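Local coordinates for alpha-glucosidase ([Eubacterium] rectale, PDB 6PNR), which probably hydrolyses alpha-linked sulfoquinovosides, as a family 31 glycoside hydrolase whose pocket holds a sulfonated aza-sugar inhibitor, at residues D435-M440 with Y450-W455. Sequence-based numbering, arbitrary orientation.
Sequences DVVYFM and YCTLLW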
loop_
_atom_site.group_PDB
_atom_site.type_symbol
_atom_site.label_atom_id
_atom_site.label_comp_id
_atom_site.label_asym_id
_atom_site.label_seq_id
_atom_site.Cartn_x
_atom_site.Cartn_y
_atom_site.Cartn_z
ATOM N N ASP A 435 -12.880 2.693 44.013
ATOM C CA ASP A 435 -13.265 4.046 44.407
ATOM C C ASP A 435 -12.777 5.119 43.454
ATOM O O ASP A 435 -13.397 6.181 43.371
ATOM C CB ASP A 435 -12.743 4.383 45.805
ATOM C CG ASP A 435 -13.241 3.419 46.866
ATOM O OD1 ASP A 435 -14.385 2.933 46.747
ATOM O OD2 ASP A 435 -12.472 3.153 47.811
ATOM N N VAL A 436 -11.672 4.878 42.766
ATOM C CA VAL A 436 -11.175 5.778 41.731
ATOM C C VAL A 436 -11.056 4.965 40.457
ATOM O O VAL A 436 -10.897 3.741 40.496
ATOM C CB VAL A 436 -9.820 6.426 42.086
ATOM C CG1 VAL A 436 -9.846 7.047 43.473
ATOM C CG2 VAL A 436 -8.714 5.426 41.957
ATOM N N VAL A 437 -11.145 5.634 39.317
ATOM C CA VAL A 437 -11.115 4.906 38.055
ATOM C C VAL A 437 -10.245 5.654 37.058
ATOM O O VAL A 437 -10.359 6.876 36.918
ATOM C CB VAL A 437 -12.538 4.676 37.498
ATOM C CG1 VAL A 437 -13.310 5.988 37.370
ATOM C CG2 VAL A 437 -12.474 3.923 36.167
ATOM N N TYR A 438 -9.361 4.924 36.379
ATOM C CA TYR A 438 -8.611 5.483 35.265
ATOM C C TYR A 438 -9.056 4.772 33.995
ATOM O O TYR A 438 -9.553 3.643 34.036
ATOM C CB TYR A 438 -7.084 5.364 35.460
ATOM C CG TYR A 438 -6.644 3.968 35.842
ATOM C CD1 TYR A 438 -6.642 3.561 37.170
ATOM C CD2 TYR A 438 -6.254 3.051 34.873
ATOM C CE1 TYR A 438 -6.264 2.269 37.528
ATOM C CE2 TYR A 438 -5.885 1.751 35.214
ATOM C CZ TYR A 438 -5.889 1.370 36.545
ATOM O OH TYR A 438 -5.526 0.087 36.894
ATOM N N PHE A 439 -8.925 5.441 32.864
ATOM C CA PHE A 439 -9.328 4.804 31.617
ATOM C C PHE A 439 -8.197 4.876 30.611
ATOM O O PHE A 439 -7.525 5.905 30.489
ATOM C CB PHE A 439 -10.639 5.407 31.050
ATOM C CG PHE A 439 -10.799 6.893 31.278
ATOM C CD1 PHE A 439 -11.238 7.387 32.500
ATOM C CD2 PHE A 439 -10.555 7.795 30.240
ATOM C CE1 PHE A 439 -11.405 8.753 32.694
ATOM C CE2 PHE A 439 -10.717 9.166 30.429
ATOM C CZ PHE A 439 -11.135 9.646 31.637
ATOM N N MET A 440 -7.974 3.762 29.914
ATOM C CA MET A 440 -6.871 3.608 28.978
ATOM C C MET A 440 -7.397 3.309 27.580
ATOM O O MET A 440 -8.449 2.685 27.410
ATOM C CB MET A 440 -5.938 2.482 29.428
ATOM C CG MET A 440 -5.553 2.554 30.908
ATOM S SD MET A 440 -4.341 1.302 31.336
ATOM C CE MET A 440 -2.932 1.805 30.346
ATOM N N TYR A 450 -5.421 -5.207 34.779
ATOM C CA TYR A 450 -4.742 -3.985 35.189
ATOM C C TYR A 450 -5.397 -2.707 34.689
ATOM O O TYR A 450 -4.952 -1.619 35.059
ATOM C CB TYR A 450 -3.296 -4.000 34.700
ATOM C CG TYR A 450 -2.462 -5.079 35.336
ATOM C CD1 TYR A 450 -2.439 -5.235 36.717
ATOM C CD2 TYR A 450 -1.706 -5.948 34.555
ATOM C CE1 TYR A 450 -1.676 -6.227 37.312
ATOM C CE2 TYR A 450 -0.942 -6.939 35.136
ATOM C CZ TYR A 450 -0.934 -7.076 36.513
ATOM O OH TYR A 450 -0.175 -8.063 37.088
ATOM N N CYS A 451 -6.410 -2.787 33.850
ATOM C CA CYS A 451 -7.068 -1.584 33.361
ATOM C C CYS A 451 -8.492 -1.555 33.901
ATOM O O CYS A 451 -9.281 -2.458 33.607
ATOM C CB CYS A 451 -7.042 -1.550 31.834
ATOM S SG CYS A 451 -8.017 -0.215 31.125
ATOM N N THR A 452 -8.811 -0.528 34.702
ATOM C CA THR A 452 -10.135 -0.434 35.316
ATOM C C THR A 452 -11.233 -0.055 34.326
ATOM O O THR A 452 -12.409 -0.315 34.597
ATOM C CB THR A 452 -10.132 0.590 36.454
ATOM O OG1 THR A 452 -9.479 1.788 36.020
ATOM C CG2 THR A 452 -9.423 0.040 37.692
ATOM N N LEU A 453 -10.887 0.560 33.196
ATOM C CA LEU A 453 -11.883 0.991 32.221
ATOM C C LEU A 453 -11.194 1.320 30.899
ATOM O O LEU A 453 -10.227 2.087 30.883
ATOM C CB LEU A 453 -12.659 2.212 32.739
ATOM C CG LEU A 453 -13.632 2.913 31.772
ATOM C CD1 LEU A 453 -14.818 2.012 31.415
ATOM C CD2 LEU A 453 -14.143 4.216 32.357
ATOM N N LEU A 454 -11.665 0.740 29.797
ATOM C CA LEU A 454 -11.187 1.102 28.469
ATOM C C LEU A 454 -11.951 2.313 27.949
ATOM O O LEU A 454 -13.067 2.598 28.387
ATOM C CB LEU A 454 -11.376 -0.051 27.475
ATOM C CG LEU A 454 -10.329 -1.140 27.275
ATOM C CD1 LEU A 454 -10.746 -1.987 26.072
ATOM C CD2 LEU A 454 -8.966 -0.536 27.050
ATOM N N TRP A 455 -11.341 3.026 26.996
ATOM C CA TRP A 455 -12.121 3.841 26.077
ATOM C C TRP A 455 -11.578 3.597 24.675
ATOM O O TRP A 455 -10.439 3.152 24.494
ATOM C CB TRP A 455 -12.157 5.342 26.475
ATOM C CG TRP A 455 -11.247 6.316 25.748
ATOM C CD1 TRP A 455 -11.577 7.118 24.684
ATOM C CD2 TRP A 455 -9.891 6.645 26.090
ATOM N NE1 TRP A 455 -10.503 7.897 24.331
ATOM C CE2 TRP A 455 -9.454 7.626 25.173
ATOM C CE3 TRP A 455 -9.003 6.202 27.085
ATOM C CZ2 TRP A 455 -8.161 8.163 25.206
ATOM C CZ3 TRP A 455 -7.727 6.732 27.124
ATOM C CH2 TRP A 455 -7.313 7.704 26.182
#
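Val437 opens the contact by laying CG2 against CB of Leu453 at 3.8 Å, at the start of strand 437-439, a parallel strand of the family 31 TIM barrel, next to strand 386-389. Backbone hydrogen bonds to Trp387 and Ala389 tie the two strands together, while the segment 450-455, leaving helix 447-450, crosses its other side steeply. Tyr438 is gripped at two points. Its phenol OH donates to the carbonyl O of Tyr450 at 2.6 Å, standing 44° out of that carbonyl plane, and its own O accepts from OG1 of Thr452 at 2.7 Å, in plane and on a lone pair. With CG between the backbone N and the carbonyl carbon (chi1 50°), the ring is swung back beside its own carbonyl, which brings the same Thr452 OG1 over the ring centre, 3.3 Å above the plane. A phenylalanine in place of Tyr438 would probably leave the carbonyl of Tyr450, at the end of its helix, without this hydroxyl donor and the ring less firmly fixed. In an offset edge-to-face pair, the edge of Phe439 points to the face of the six-membered ring of Trp455, with centroids 5.9 Å apart and planes at 86°; Trp455 in turn touches the bound inhibitor, so Phe439 acts as a second-shell neighbour of the pocket. Met440 makes a single beta bridge with Leu454: its N donates to Leu453 O, and its O receives Trp455 N at 2.9 Å. Its CB points away from the loop overall, yet CG still meets SG of Cys451 at 3.7 Å, while the side chain also touches Ala420 of helix 408-429. Beside the bridge, CE3 of Trp455 comes within 3.3 Å of the Met440 carbonyl carbon C.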